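Local coordinates for protein oxygen-independent coproporphyrinogen III oxidase (Escherichia coli, PDB 1OLT) that catalyses the oxygen-independent oxidative decarboxylation of two propionate groups of coproporphyrinogen III to vinyl groups in heme biosynthesis, using S-adenosylmethionine and a [4Fe-4S] cluster, at residues A[212-215]-A[216-219]. Numbering follows the deposited sequence.
Sequences YGLP and KQTP
Gln217 reaches back to Gly213 and Leu214, where its amide oxygen accepts from two successive peptide N-H groups, an example of a side-chain amide binding the backbone at the start of a turn. The frame is a type II beta turn from Leu214 to Gln217, closed by Gln217 N donating to Leu214 O over 3.1 Å in a nearly straight bond (163°). Lys216, at the third position of the turn, takes the positive phi expected there, and its chain leads outward. With CG beside the backbone N (chi1 -72°) and the chain extended beyond it, the Gln217 amide is carried back to the peptide N-H groups of Gly213 and Leu214. Its OE1 accepts from Leu214 N at 2.9 Å, the donor lying above the carbonyl plane rather than within it, and takes a second, weak bond from Gly213 N, bent to 122°. Gly213 also has a positive phi, where a side chain would press on the carbonyl oxygen of Tyr212. The amide also packs on Leu214, whose CB lies 3.6 Å from Gln217 CD and whose CD1 lies 3.9 Å from Gln217 NE2, the two side chains crossing at a slant. NE2 is held in turn by Asp173 OD2 and the carbonyl of Ile211, which fixes the amide's rotation. A leucine here would probably leave the N-H groups of Gly213 and Leu214 without this acceptor and Asp173 without its donor. The turn links strand 207-212, paired in parallel with 166-172 and 236-241 in the radical SAM core, to helix 219-232, N-capped by Thr218; helix 176-182 packs on Leu214, Pro215 and Gln217, while Leu214 also touches Phe68, an S-adenosylmethionine-binding residue, and the Tyr212 side chain touches strand 236-241 and helix 263-279.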
loop_
_atom_site.group_PDB
_atom_site.type_symbol
_atom_site.label_atom_id
_atom_site.label_comp_id
_atom_site.label_asym_id
_atom_site.label_seq_id
_atom_site.Cartn_x
_atom_site.Cartn_y
_atom_site.Cartn_z
ATOM N N TYR A 212 -4.036 11.437 9.978
ATOM C CA TYR A 212 -5.000 12.200 10.800
ATOM C C TYR A 212 -5.491 11.312 11.946
ATOM O O TYR A 212 -5.609 10.101 11.807
ATOM C CB TYR A 212 -6.151 12.812 9.969
ATOM C CG TYR A 212 -7.202 11.853 9.490
ATOM C CD1 TYR A 212 -7.021 11.141 8.352
ATOM C CD2 TYR A 212 -8.382 11.668 10.210
ATOM C CE1 TYR A 212 -7.956 10.271 7.908
ATOM C CE2 TYR A 212 -9.361 10.787 9.752
ATOM C CZ TYR A 212 -9.100 10.071 8.627
ATOM O OH TYR A 212 -10.023 9.194 8.153
ATOM N N GLY A 213 -5.731 11.911 13.085
ATOM C CA GLY A 213 -6.025 11.166 14.328
ATOM C C GLY A 213 -4.861 11.030 15.324
ATOM O O GLY A 213 -4.952 10.329 16.310
ATOM N N LEU A 214 -3.744 11.681 15.031
ATOM C CA LEU A 214 -2.587 11.683 15.918
ATOM C C LEU A 214 -2.854 12.572 17.114
ATOM O O LEU A 214 -3.697 13.453 17.036
ATOM C CB LEU A 214 -1.363 12.175 15.148
ATOM C CG LEU A 214 -0.806 11.305 14.053
ATOM C CD1 LEU A 214 0.356 11.937 13.346
ATOM C CD2 LEU A 214 -0.370 9.884 14.529
ATOM N N PRO A 215 -2.098 12.386 18.225
ATOM C CA PRO A 215 -2.295 13.173 19.430
ATOM C C PRO A 215 -2.185 14.636 19.190
ATOM O O PRO A 215 -1.323 15.126 18.517
ATOM C CB PRO A 215 -1.202 12.680 20.388
ATOM C CG PRO A 215 -0.246 12.009 19.551
ATOM C CD PRO A 215 -1.000 11.398 18.380
ATOM N N LYS A 216 -3.123 15.331 19.775
ATOM C CA LYS A 216 -3.254 16.788 19.734
ATOM C C LYS A 216 -3.664 17.377 18.380
ATOM O O LYS A 216 -3.795 18.578 18.280
ATOM C CB LYS A 216 -2.002 17.522 20.290
ATOM C CG LYS A 216 -1.702 17.216 21.770
ATOM C CD LYS A 216 -2.817 17.797 22.661
ATOM C CE LYS A 216 -2.362 17.977 24.117
ATOM N NZ LYS A 216 -3.381 18.826 24.804
ATOM N N GLN A 217 -3.944 16.570 17.362
ATOM C CA GLN A 217 -4.477 17.133 16.092
ATOM C C GLN A 217 -5.910 17.554 16.271
ATOM O O GLN A 217 -6.686 16.850 16.933
ATOM C CB GLN A 217 -4.448 16.104 14.970
ATOM C CG GLN A 217 -3.050 15.814 14.474
ATOM C CD GLN A 217 -3.080 14.791 13.332
ATOM O OE1 GLN A 217 -4.022 13.926 13.275
ATOM N NE2 GLN A 217 -2.107 14.849 12.443
ATOM N N THR A 218 -6.290 18.669 15.702
ATOM C CA THR A 218 -7.697 19.099 15.638
ATOM C C THR A 218 -8.034 19.526 14.200
ATOM O O THR A 218 -7.150 19.617 13.397
ATOM C CB THR A 218 -7.889 20.350 16.507
ATOM O OG1 THR A 218 -7.024 21.344 15.994
ATOM C CG2 THR A 218 -7.424 20.171 18.040
ATOM N N PRO A 219 -9.306 19.759 13.867
ATOM C CA PRO A 219 -9.667 20.349 12.568
ATOM C C PRO A 219 -8.812 21.554 12.197
ATOM O O PRO A 219 -8.286 21.617 11.055
ATOM C CB PRO A 219 -11.189 20.645 12.715
ATOM C CG PRO A 219 -11.656 19.540 13.620
ATOM C CD PRO A 219 -10.489 19.320 14.609
#